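Local coordinates for competence damage-inducible protein A (Enterobacter cloacae subsp. cloacae, PDB 5VU3) that is of unknown function but belongs to the CinA (competence-damaged protein) family, some of whose members are nicotinamide-nucleotide amidases, at residues A[10-13]-A[14-18]; A[50-53]-A[54-57]; A[64-67]-A[68-71]; A[76-79]-A[80-84]; A[161-164]-A[165-169]. One frame throughout, in Å; residues are numbered along the deposited sequence. Where two conformers were deposited one is given.

Five local contacts follow one another along the chain, and none nests in or crosses another. Interaction 1 caps the start of helix 14-28. Interaction 2 closes the turn between helix 42-49 and strand 57-63; Thr18 and Glu50 join it to interaction 1 by a probable hydrogen bond. Interaction 3 caps helix 66-73, and interaction 4 spans helix 77-83. These two pack together through Glu70, Pro77 and Leu80. Interaction 5 ends helix 149-167 and returns to interaction 1, where Leu161 and Val165 meet helix 14-28. Interactions 1 and 5 lie across the chain's centre from 3 and 4. Interactions 2 and 3 both reach the second subunit.

Interaction 1 (A[10-13]-A[14-18]); sequences NTIT and VAELT
Thr13 holds its OG1 between its own backbone N and carbonyl carbon (chi1 68°), which turns the hydroxyl to the start of the helix. There it accepts from Glu16 N, with Thr13 OG1 and Glu16 N 3.0 Å apart. Glu16 answers from the other direction. Its CG lies beside its backbone N, and the chain runs extended from there back over Thr13. Glu16 OE2 then takes the N-H of Thr13 at 2.9 Å. This bond is nearly straight, at 171°, and reaches OE2 on its anti side, somewhat out of the carboxylate plane. The two reciprocal bonds form a capping box, with Thr13 as N-cap. The first helical backbone bond runs from Leu17 N to Thr13 O. Ile12 adds an apolar contact just before the cap. Its CG2 packs on Glu16 CB at 3.5 Å and on Leu17 CD2 at 3.7 Å, and its side chain crosses both of theirs at about a right angle. The contact lies at the surface, where helix 14-28 begins. Val14 and Thr18 touch Leu161 of helix 149-167, and Leu17 touches His158 and Ala162. Ile12 O is hydrogen-bonded to His158 of the same helix.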
loop_
_atom_site.group_PDB
_atom_site.type_symbol
_atom_site.label_atom_id
_atom_site.label_comp_id
_atom_site.label_asym_id
_atom_site.label_seq_id
_atom_site.Cartn_x
_atom_site.Cartn_y
_atom_site.Cartn_z
ATOM N N ASN A 10 22.013 10.978 16.383
ATOM C CA ASN A 10 20.705 11.608 16.248
ATOM C C ASN A 10 19.955 11.150 15.003
ATOM O O ASN A 10 18.968 11.780 14.617
ATOM C CB ASN A 10 20.848 13.131 16.291
ATOM C CG ASN A 10 21.240 13.623 17.675
ATOM O OD1 ASN A 10 20.560 13.305 18.650
ATOM N ND2 ASN A 10 22.347 14.357 17.777
ATOM N N THR A 11 20.379 10.058 14.379
ATOM C CA THR A 11 19.599 9.464 13.302
ATOM C C THR A 11 18.395 8.728 13.882
ATOM O O THR A 11 18.468 8.146 14.966
ATOM C CB THR A 11 20.470 8.511 12.484
ATOM O OG1 THR A 11 21.547 9.247 11.891
ATOM C CG2 THR A 11 19.667 7.838 11.385
ATOM N N ILE A 12 17.277 8.763 13.163
ATOM C CA ILE A 12 16.031 8.150 13.613
ATOM C C ILE A 12 15.573 7.170 12.537
ATOM O O ILE A 12 15.397 7.564 11.381
ATOM C CB ILE A 12 14.956 9.217 13.880
ATOM C CG1 ILE A 12 15.558 10.396 14.654
ATOM C CG2 ILE A 12 13.779 8.638 14.643
ATOM C CD1 ILE A 12 14.567 11.508 14.941
ATOM N N THR A 13 15.373 5.906 12.908
ATOM C CA THR A 13 14.907 4.926 11.935
ATOM C C THR A 13 13.424 5.142 11.630
ATOM O O THR A 13 12.699 5.802 12.376
ATOM C CB THR A 13 15.095 3.497 12.443
ATOM O OG1 THR A 13 14.202 3.266 13.540
ATOM C CG2 THR A 13 16.538 3.241 12.890
ATOM N N VAL A 14 12.974 4.528 10.533
ATOM C CA VAL A 14 11.555 4.560 10.181
ATOM C C VAL A 14 10.713 3.978 11.312
ATOM O O VAL A 14 9.661 4.524 11.670
ATOM C CB VAL A 14 11.327 3.827 8.842
ATOM C CG1 VAL A 14 9.851 3.474 8.649
ATOM C CG2 VAL A 14 11.820 4.676 7.695
ATOM N N ALA A 15 11.184 2.888 11.929
ATOM C CA ALA A 15 10.444 2.278 13.033
ATOM C C ALA A 15 10.361 3.209 14.237
ATOM O O ALA A 15 9.323 3.282 14.906
ATOM C CB ALA A 15 11.088 0.949 13.435
ATOM N N GLU A 16 11.448 3.922 14.540
ATOM C CA GLU A 16 11.391 4.917 15.603
ATOM C C GLU A 16 10.396 6.023 15.269
ATOM O O GLU A 16 9.671 6.512 16.150
ATOM C CB GLU A 16 12.781 5.509 15.828
ATOM C CG GLU A 16 13.745 4.620 16.602
ATOM C CD GLU A 16 15.101 5.276 16.773
ATOM O OE1 GLU A 16 15.425 5.674 17.912
ATOM O OE2 GLU A 16 15.833 5.400 15.761
ATOM N N LEU A 17 10.364 6.437 14.004
ATOM C CA LEU A 17 9.469 7.508 13.570
ATOM C C LEU A 17 8.007 7.077 13.639
ATOM O O LEU A 17 7.142 7.855 14.053
ATOM C CB LEU A 17 9.832 7.938 12.148
ATOM C CG LEU A 17 11.121 8.730 11.955
ATOM C CD1 LEU A 17 11.389 8.951 10.456
ATOM C CD2 LEU A 17 11.032 10.071 12.685
ATOM N N THR A 18 7.702 5.851 13.200
ATOM C CA THR A 18 6.306 5.424 13.246
ATOM C C THR A 18 5.842 5.212 14.683
ATOM O O THR A 18 4.664 5.437 14.997
ATOM C CB THR A 18 6.090 4.161 12.402
ATOM O OG1 THR A 18 6.869 3.070 12.916
ATOM C CG2 THR A 18 6.454 4.423 10.934
#

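Interaction 2 (A[50-53]-A[54-57]); sequences EENT and ADFY
Thr53 O takes two backbone N-H groups, from Phe56 and Tyr57. The bond from Tyr57 N to Thr53 O is 2.9 Å long and comes nearly along the C=O axis. Phe56 N is 3.2 Å from Thr53 O and sits well above the carbonyl plane. One residue earlier, Asp55 N donates to Asn52 O at 2.8 Å, also from above the carbonyl plane. The Phe56 ring folds back over this turn. Its CG lies between its backbone N and carbonyl carbon (chi1 69°), which brings the ring alongside residues 50-53. Thr53 O lies over one face of the ring, offset toward the rim. Glu50 CB meets the ring edge in plane, 4.0 Å from Phe56 CZ. The Asn52 amide and the Asp55 carboxylate are nearly parallel, their planes 17° apart, and Asn52 CB is 3.7 Å from Asp55 OD2.

A type I beta turn from Glu50 to Thr53, closed by Thr53 N to Glu50 O, leads into a short 3-10 turn. Together they carry the chain from helix 42-49 into strand 57-63. Water 1 bridges Glu51 O and Ala54 N. Water 2 donates to Tyr57 O and lies unusually close, 2.5 Å, to Thr53 OG1.

The outer partners fix the side chains. Thr53 OG1 bonds to Leu47 O of helix 42-49, Glu50 OE2 to Thr18 of helix 14-28, and Tyr57 OH to Thr34. The Phe56 ring rests on Ala22 and Leu25 of helix 14-28, while Ala54 packs on Phe64 of the second subunit.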
loop_
_atom_site.group_PDB
_atom_site.type_symbol
_atom_site.label_atom_id
_atom_site.label_comp_id
_atom_site.label_asym_id
_atom_site.label_seq_id
_atom_site.Cartn_x
_atom_site.Cartn_y
_atom_site.Cartn_z
ATOM N N GLU A 50 3.648 -0.760 12.731
ATOM C CA GLU A 50 3.536 -0.180 14.059
ATOM C C GLU A 50 2.654 -1.033 14.957
ATOM O O GLU A 50 1.603 -1.527 14.539
ATOM C CB GLU A 50 2.955 1.228 13.960
ATOM C CG GLU A 50 3.925 2.335 14.315
ATOM C CD GLU A 50 4.768 2.018 15.530
ATOM O OE1 GLU A 50 4.206 1.887 16.643
ATOM O OE2 GLU A 50 6.001 1.894 15.365
ATOM N N GLU A 51 3.086 -1.179 16.212
ATOM C CA GLU A 51 2.366 -2.000 17.182
ATOM C C GLU A 51 0.890 -1.630 17.255
ATOM O O GLU A 51 0.013 -2.500 17.171
ATOM C CB GLU A 51 3.016 -1.857 18.560
ATOM C CG GLU A 51 2.714 -2.979 19.524
ATOM C CD GLU A 51 3.616 -2.940 20.743
ATOM O OE1 GLU A 51 3.113 -3.188 21.861
ATOM O OE2 GLU A 51 4.822 -2.654 20.587
ATOM N N ASN A 52 0.593 -0.340 17.415
ATOM C CA ASN A 52 -0.775 0.121 17.595
ATOM C C ASN A 52 -1.359 0.723 16.316
ATOM O O ASN A 52 -2.207 1.617 16.387
ATOM C CB ASN A 52 -0.829 1.122 18.748
ATOM C CG ASN A 52 -0.305 0.535 20.051
ATOM O OD1 ASN A 52 0.679 1.022 20.618
ATOM N ND2 ASN A 52 -0.956 -0.521 20.526
ATOM N N THR A 53 -0.933 0.222 15.150
ATOM C CA THR A 53 -1.382 0.768 13.867
ATOM C C THR A 53 -2.902 0.839 13.757
ATOM O O THR A 53 -3.436 1.763 13.129
ATOM C CB THR A 53 -0.809 -0.067 12.709
ATOM O OG1 THR A 53 -1.226 0.498 11.454
ATOM C CG2 THR A 53 -1.278 -1.508 12.797
ATOM N N ALA A 54 -3.616 -0.112 14.365
ATOM C CA ALA A 54 -5.072 -0.131 14.285
ATOM C C ALA A 54 -5.706 1.094 14.919
ATOM O O ALA A 54 -6.853 1.422 14.593
ATOM C CB ALA A 54 -5.619 -1.390 14.957
ATOM N N ASP A 55 -4.987 1.775 15.808
ATOM C CA ASP A 55 -5.514 2.901 16.566
ATOM C C ASP A 55 -5.358 4.245 15.855
ATOM O O ASP A 55 -5.841 5.258 16.379
ATOM C CB ASP A 55 -4.821 2.969 17.933
ATOM C CG ASP A 55 -5.237 1.839 18.856
ATOM O OD1 ASP A 55 -6.387 1.364 18.736
ATOM O OD2 ASP A 55 -4.418 1.431 19.710
ATOM N N PHE A 56 -4.698 4.293 14.696
ATOM C CA PHE A 56 -4.466 5.585 14.054
ATOM C C PHE A 56 -4.359 5.509 12.535
ATOM O O PHE A 56 -4.389 6.547 11.863
ATOM C CB PHE A 56 -3.200 6.246 14.625
ATOM C CG PHE A 56 -1.913 5.550 14.243
ATOM C CD1 PHE A 56 -1.226 5.900 13.086
ATOM C CD2 PHE A 56 -1.388 4.552 15.049
ATOM C CE1 PHE A 56 -0.058 5.253 12.731
ATOM C CE2 PHE A 56 -0.213 3.909 14.705
ATOM C CZ PHE A 56 0.450 4.256 13.550
ATOM N N TYR A 57 -4.212 4.311 11.969
ATOM C CA TYR A 57 -4.023 4.179 10.531
ATOM C C TYR A 57 -5.049 3.204 9.980
ATOM O O TYR A 57 -5.228 2.109 10.522
ATOM C CB TYR A 57 -2.595 3.719 10.193
ATOM C CG TYR A 57 -2.277 3.697 8.707
ATOM C CD1 TYR A 57 -1.905 2.520 8.080
ATOM C CD2 TYR A 57 -2.339 4.858 7.938
ATOM C CE1 TYR A 57 -1.614 2.485 6.720
ATOM C CE2 TYR A 57 -2.051 4.835 6.575
ATOM C CZ TYR A 57 -1.678 3.644 5.977
ATOM O OH TYR A 57 -1.380 3.605 4.630
HETATM O O HOH W 1 -2.865 -2.501 16.126
HETATM O O HOH W 2 -3.396 0.039 10.288
#

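Interaction 3 (A[64-67]-A[68-71]); sequences FSDS and AKER
Ser65 and Ala68 meet at the N terminus of helix 66-73, where Ser65 is the N-cap. The capping bond runs from Ala68 N to Ser65 OG at 3.0 Å. Ser65 OG sits between its own backbone N and carbonyl carbon (chi1 66°), which points it at the helix end. The same oxygen is hydrogen-bonded to Asp58 of the second subunit, so the cap also belongs to the subunit interface. Backbone bonds follow in the helical pattern: Lys69 N to Ser65 O, Glu70 N to Asp66 O and Arg71 N to Ser67 O.

Among the charged side chains, Lys69 runs extended back toward the start of the helix and bends only at its last torsion. Lys69 NZ gives a weak bond to Ser65 O at 3.3 Å; its stronger partner is Ser37. Asp66 OD1 stays 4.5 Å from Lys69 NZ, too far for a salt bridge, though its charge may still favour the ammonium. The end of Arg71 turns across to the second subunit and bonds to Ile101 O there.

Two polar groups also lie on carbon. Glu70 CG rests 3.2 Å from Asp66 O, and Ser65 OG touches Ala68 CB, also at 3.2 Å.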
loop_
_atom_site.group_PDB
_atom_site.type_symbol
_atom_site.label_atom_id
_atom_site.label_comp_id
_atom_site.label_asym_id
_atom_site.label_seq_id
_atom_site.Cartn_x
_atom_site.Cartn_y
_atom_site.Cartn_z
ATOM N N PHE A 64 -0.290 4.529 -9.566
ATOM C CA PHE A 64 0.803 4.864 -10.468
ATOM C C PHE A 64 0.403 5.893 -11.517
ATOM O O PHE A 64 1.119 6.872 -11.732
ATOM C CB PHE A 64 1.326 3.611 -11.180
ATOM C CG PHE A 64 2.351 3.918 -12.239
ATOM C CD1 PHE A 64 3.679 4.092 -11.898
ATOM C CD2 PHE A 64 1.981 4.066 -13.570
ATOM C CE1 PHE A 64 4.627 4.399 -12.861
ATOM C CE2 PHE A 64 2.922 4.377 -14.538
ATOM C CZ PHE A 64 4.249 4.542 -14.181
ATOM N N SER A 65 -0.728 5.683 -12.175
ATOM C CA SER A 65 -1.048 6.370 -13.414
ATOM C C SER A 65 -1.691 7.735 -13.174
ATOM O O SER A 65 -2.229 8.030 -12.101
ATOM C CB SER A 65 -1.980 5.510 -14.257
ATOM O OG SER A 65 -3.236 5.373 -13.610
ATOM N N ASP A 66 -1.630 8.573 -14.212
ATOM C CA ASP A 66 -2.372 9.830 -14.204
ATOM C C ASP A 66 -3.876 9.583 -14.179
ATOM O O ASP A 66 -4.613 10.246 -13.437
ATOM C CB ASP A 66 -1.997 10.661 -15.431
ATOM C CG ASP A 66 -0.647 11.348 -15.290
ATOM O OD1 ASP A 66 0.028 11.171 -14.252
ATOM O OD2 ASP A 66 -0.260 12.070 -16.231
ATOM N N SER A 67 -4.354 8.634 -14.985
ATOM C CA SER A 67 -5.792 8.413 -15.087
ATOM C C SER A 67 -6.384 7.925 -13.771
ATOM O O SER A 67 -7.517 8.281 -13.434
ATOM C CB SER A 67 -6.088 7.420 -16.208
ATOM O OG SER A 67 -5.205 6.316 -16.151
ATOM N N ALA A 68 -5.641 7.122 -13.011
ATOM C CA ALA A 68 -6.147 6.680 -11.716
ATOM C C ALA A 68 -6.160 7.822 -10.709
ATOM O O ALA A 68 -7.059 7.896 -9.866
ATOM C CB ALA A 68 -5.314 5.514 -11.190
ATOM N N LYS A 69 -5.160 8.709 -10.760
ATOM C CA LYS A 69 -5.202 9.900 -9.916
ATOM C C LYS A 69 -6.441 10.735 -10.224
ATOM O O LYS A 69 -7.103 11.240 -9.311
ATOM C CB LYS A 69 -3.933 10.737 -10.102
ATOM C CG LYS A 69 -2.661 10.125 -9.524
ATOM C CD LYS A 69 -1.456 11.030 -9.749
ATOM C CE LYS A 69 -0.142 10.336 -9.369
ATOM N NZ LYS A 69 0.210 9.188 -10.256
ATOM N N GLU A 70 -6.782 10.876 -11.506
ATOM C CA GLU A 70 -7.956 11.668 -11.864
ATOM C C GLU A 70 -9.245 10.970 -11.453
ATOM O O GLU A 70 -10.162 11.605 -10.918
ATOM C CB GLU A 70 -7.966 11.949 -13.365
ATOM C CG GLU A 70 -6.718 12.635 -13.859
ATOM C CD GLU A 70 -6.649 12.692 -15.369
ATOM O OE1 GLU A 70 -7.225 11.800 -16.022
ATOM O OE2 GLU A 70 -6.024 13.629 -15.901
ATOM N N ARG A 71 -9.333 9.664 -11.687
ATOM C CA ARG A 71 -10.594 8.965 -11.472
ATOM C C ARG A 71 -10.833 8.659 -9.996
ATOM O O ARG A 71 -11.949 8.849 -9.493
ATOM C CB ARG A 71 -10.603 7.684 -12.301
ATOM C CG ARG A 71 -11.974 7.142 -12.623
ATOM C CD ARG A 71 -11.837 5.822 -13.363
ATOM N NE ARG A 71 -10.913 4.926 -12.673
ATOM C CZ ARG A 71 -9.684 4.651 -13.097
ATOM N NH1 ARG A 71 -9.236 5.204 -14.220
ATOM N NH2 ARG A 71 -8.903 3.834 -12.400
HETATM O O HOH W 3 -9.335 9.281 -16.159
#

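Interaction 4 (A[76-79]-A[80-84]); sequences SPET and LARFT
Arg82 lies one helical turn after Glu78, and its carbons make the side-chain contact. Arg82 CB is 3.5 Å from Glu78 O, the carbonyl that also accepts from Arg82 N. The next atom, Arg82 CG, lies against two oxygens, 3.2 Å from Glu78 O and 3.1 Å from Glu78 OE2, both on the same flank. Arg82 CD follows at 3.5 Å from Glu78 OE2. The chain then bends at chi3, and Arg82 NE is left 4.7 Å from Glu78 OE2. The opposite charges are therefore near but not in contact, and the carboxylate and guanidinium planes stand 78° apart. Glu78 reaches the arginine because its CG is anti to the backbone N (chi1 -171°) and its chain bends at chi2.

This pair sits on the exposed side of helix 77-83. Ser76 is the N-cap, and its OG accepts weak bonds from Glu78 N and Thr79 N. Four backbone bonds then run through the helix, from Leu80, Ala81, Arg82 and Phe83 to the carbonyl four residues earlier. Phe83 CB lies 3.6 Å from Thr79 O. At the far end Thr84 leaves the helix with positive phi. Other helices border it: Thr79 OG1 bonds to Glu93 of helix 88-101, and Leu80 packs on Asp66 and Glu70 of helix 66-73.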
loop_
_atom_site.group_PDB
_atom_site.type_symbol
_atom_site.label_atom_id
_atom_site.label_comp_id
_atom_site.label_asym_id
_atom_site.label_seq_id
_atom_site.Cartn_x
_atom_site.Cartn_y
_atom_site.Cartn_z
ATOM N N SER A 76 -7.321 17.130 -10.941
ATOM C CA SER A 76 -7.777 17.832 -12.131
ATOM C C SER A 76 -6.873 17.528 -13.322
ATOM O O SER A 76 -5.646 17.604 -13.200
ATOM C CB SER A 76 -7.809 19.334 -11.871
ATOM O OG SER A 76 -7.882 20.044 -13.090
ATOM N N PRO A 77 -7.434 17.196 -14.487
ATOM C CA PRO A 77 -6.585 17.007 -15.674
ATOM C C PRO A 77 -5.790 18.247 -16.049
ATOM O O PRO A 77 -4.669 18.125 -16.560
ATOM C CB PRO A 77 -7.594 16.628 -16.772
ATOM C CG PRO A 77 -8.813 16.152 -16.037
ATOM C CD PRO A 77 -8.859 16.954 -14.771
ATOM N N GLU A 78 -6.336 19.445 -15.812
ATOM C CA GLU A 78 -5.581 20.657 -16.108
ATOM C C GLU A 78 -4.440 20.863 -15.118
ATOM O O GLU A 78 -3.410 21.442 -15.478
ATOM C CB GLU A 78 -6.507 21.870 -16.120
ATOM C CG GLU A 78 -5.839 23.146 -16.626
ATOM C CD GLU A 78 -5.273 23.011 -18.039
ATOM O OE1 GLU A 78 -5.862 22.274 -18.862
ATOM O OE2 GLU A 78 -4.238 23.648 -18.326
ATOM N N THR A 79 -4.597 20.406 -13.874
ATOM C CA THR A 79 -3.459 20.390 -12.961
ATOM C C THR A 79 -2.339 19.521 -13.515
ATOM O O THR A 79 -1.173 19.936 -13.550
ATOM C CB THR A 79 -3.885 19.905 -11.573
ATOM O OG1 THR A 79 -4.734 20.884 -10.964
ATOM C CG2 THR A 79 -2.669 19.677 -10.680
ATOM N N LEU A 80 -2.682 18.314 -13.972
ATOM C CA LEU A 80 -1.675 17.438 -14.555
ATOM C C LEU A 80 -1.110 18.017 -15.841
ATOM O O LEU A 80 0.073 17.824 -16.136
ATOM C CB LEU A 80 -2.273 16.057 -14.807
ATOM C CG LEU A 80 -2.690 15.302 -13.543
ATOM C CD1 LEU A 80 -3.513 14.082 -13.898
ATOM C CD2 LEU A 80 -1.481 14.901 -12.730
ATOM N N ALA A 81 -1.930 18.729 -16.616
ATOM C CA ALA A 81 -1.440 19.300 -17.866
ATOM C C ALA A 81 -0.436 20.416 -17.607
ATOM O O ALA A 81 0.596 20.497 -18.282
ATOM C CB ALA A 81 -2.608 19.817 -18.709
ATOM N N ARG A 82 -0.721 21.282 -16.632
ATOM C CA ARG A 82 0.145 22.427 -16.378
ATOM C C ARG A 82 1.389 22.044 -15.585
ATOM O O ARG A 82 2.475 22.565 -15.853
ATOM C CB ARG A 82 -0.625 23.517 -15.634
ATOM C CG ARG A 82 -1.793 24.080 -16.411
ATOM C CD ARG A 82 -2.593 25.066 -15.582
ATOM N NE ARG A 82 -1.808 26.240 -15.226
ATOM C CZ ARG A 82 -2.288 27.478 -15.228
ATOM N NH1 ARG A 82 -3.552 27.694 -15.570
ATOM N NH2 ARG A 82 -1.508 28.497 -14.892
ATOM N N PHE A 83 1.257 21.147 -14.604
ATOM C CA PHE A 83 2.325 20.921 -13.642
ATOM C C PHE A 83 2.823 19.484 -13.561
ATOM O O PHE A 83 3.814 19.241 -12.863
ATOM C CB PHE A 83 1.872 21.369 -12.242
ATOM C CG PHE A 83 1.406 22.793 -12.190
ATOM C CD1 PHE A 83 2.293 23.834 -12.414
ATOM C CD2 PHE A 83 0.080 23.090 -11.930
ATOM C CE1 PHE A 83 1.865 25.150 -12.374
ATOM C CE2 PHE A 83 -0.356 24.405 -11.887
ATOM C CZ PHE A 83 0.537 25.434 -12.109
ATOM N N THR A 84 2.193 18.544 -14.272
ATOM C CA THR A 84 2.474 17.108 -14.224
ATOM C C THR A 84 2.113 16.503 -12.869
ATOM O O THR A 84 1.794 17.220 -11.915
ATOM C CB THR A 84 3.944 16.777 -14.558
ATOM O OG1 THR A 84 4.770 16.954 -13.394
ATOM C CG2 THR A 84 4.470 17.633 -15.715
#

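Interaction 5 (A[161-164]-A[165-169]); sequences LAEL and VTKLS
The last turns of the C-terminal helix 149-167 carry this contact, with Leu164 and Leu168 one turn apart on its inner face. Leu164 CG is 3.9 Å from Leu168 CD1, and the two side chains cross at a slant. Leu164 has its CG anti to the backbone N (chi1 -176°), which swings it toward the C-terminal turn, where Leu168 CD1 meets it.

The polar side is lined by water. Water 5 donates to Glu163 OE1. It also lies 2.4 Å from Lys167 NZ, so close that this link is doubtful. Glu163 OE1 and Lys167 NZ are 4.2 Å apart, not near enough to pair directly. Lys167 CG also rests on Glu163 O, at 3.3 Å. Water 4 links the other carboxylate oxygen to the threonine, lying 2.7 Å from Glu163 OE2 and equally far from Thr166 OG1.

Val165, Thr166 and Lys167 each give their N-H to the carbonyl four residues earlier. The matching bond from Leu168 N to Leu164 O is weak, bent to 135°, as the helix runs out. Beyond it, Ser169 OG is modelled donating to Val165 O at 2.9 Å and is also bonded to Arg24, but this residue is poorly ordered.

Leu164 packs against Trp132 and Ile134 of strand 127-134 and Val106 and Ile108 of strand 106-112. Lys167 makes a cation-pi contact with Trp132. Leu161, Leu164 and Leu168 all touch Leu21 of helix 14-28, and Leu161 reaches Leu43 and Leu47 of helix 42-49.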
loop_
_atom_site.group_PDB
_atom_site.type_symbol
_atom_site.label_atom_id
_atom_site.label_comp_id
_atom_site.label_asym_id
_atom_site.label_seq_id
_atom_site.Cartn_x
_atom_site.Cartn_y
_atom_site.Cartn_z
ATOM N N LEU A 161 7.744 10.709 6.832
ATOM C CA LEU A 161 7.400 10.448 8.225
ATOM C C LEU A 161 8.077 11.439 9.162
ATOM O O LEU A 161 7.458 11.913 10.123
ATOM C CB LEU A 161 7.799 9.015 8.590
ATOM C CG LEU A 161 6.962 7.934 7.892
ATOM C CD1 LEU A 161 7.688 6.580 7.932
ATOM C CD2 LEU A 161 5.589 7.836 8.552
ATOM N N ALA A 162 9.360 11.734 8.921
ATOM C CA ALA A 162 10.092 12.638 9.805
ATOM C C ALA A 162 9.476 14.028 9.797
ATOM O O ALA A 162 9.348 14.672 10.848
ATOM C CB ALA A 162 11.562 12.707 9.385
ATOM N N GLU A 163 9.087 14.504 8.616
ATOM C CA GLU A 163 8.450 15.809 8.521
ATOM C C GLU A 163 7.118 15.836 9.254
ATOM O O GLU A 163 6.815 16.802 9.960
ATOM C CB GLU A 163 8.272 16.180 7.050
ATOM C CG GLU A 163 9.588 16.471 6.353
ATOM C CD GLU A 163 10.485 17.359 7.198
ATOM O OE1 GLU A 163 10.245 18.585 7.204
ATOM O OE2 GLU A 163 11.415 16.836 7.859
ATOM N N LEU A 164 6.299 14.793 9.088
ATOM C CA LEU A 164 5.007 14.769 9.766
ATOM C C LEU A 164 5.180 14.761 11.277
ATOM O O LEU A 164 4.444 15.447 11.996
ATOM C CB LEU A 164 4.184 13.556 9.327
ATOM C CG LEU A 164 2.768 13.535 9.926
ATOM C CD1 LEU A 164 2.041 14.854 9.634
ATOM C CD2 LEU A 164 1.941 12.345 9.419
ATOM N N VAL A 165 6.139 13.979 11.782
ATOM C CA VAL A 165 6.389 13.949 13.222
ATOM C C VAL A 165 6.694 15.352 13.730
ATOM O O VAL A 165 6.140 15.807 14.738
ATOM C CB VAL A 165 7.529 12.967 13.553
ATOM C CG1 VAL A 165 8.029 13.204 14.973
ATOM C CG2 VAL A 165 7.043 11.534 13.400
ATOM N N THR A 166 7.578 16.062 13.027
ATOM C CA THR A 166 7.911 17.430 13.408
ATOM C C THR A 166 6.681 18.325 13.386
ATOM O O THR A 166 6.458 19.108 14.317
ATOM C CB THR A 166 8.982 17.983 12.471
ATOM O OG1 THR A 166 10.165 17.184 12.580
ATOM C CG2 THR A 166 9.313 19.428 12.836
ATOM N N LYS A 167 5.866 18.216 12.333
ATOM C CA LYS A 167 4.683 19.063 12.217
ATOM C C LYS A 167 3.682 18.814 13.334
ATOM O O LYS A 167 2.896 19.712 13.656
ATOM C CB LYS A 167 4.018 18.847 10.857
ATOM C CG LYS A 167 4.800 19.452 9.692
ATOM C CD LYS A 167 4.352 18.866 8.365
ATOM C CE LYS A 167 4.871 19.676 7.188
ATOM N NZ LYS A 167 6.299 20.062 7.334
ATOM N N LEU A 168 3.696 17.626 13.939
ATOM C CA LEU A 168 2.775 17.299 15.020
ATOM C C LEU A 168 3.397 17.430 16.407
ATOM O O LEU A 168 2.731 17.119 17.398
ATOM C CB LEU A 168 2.219 15.882 14.836
ATOM C CG LEU A 168 1.402 15.588 13.576
ATOM C CD1 LEU A 168 1.209 14.091 13.430
ATOM C CD2 LEU A 168 0.047 16.292 13.632
ATOM N N SER A 169 4.643 17.881 16.506
ATOM C CA SER A 169 5.301 18.081 17.790
ATOM C C SER A 169 5.232 19.553 18.177
ATOM O O SER A 169 5.342 20.437 17.322
ATOM C CB SER A 169 6.759 17.616 17.739
ATOM O OG SER A 169 6.849 16.220 17.488
HETATM O O HOH W 4 11.890 17.205 10.539
HETATM O O HOH W 5 8.326 19.628 8.565
#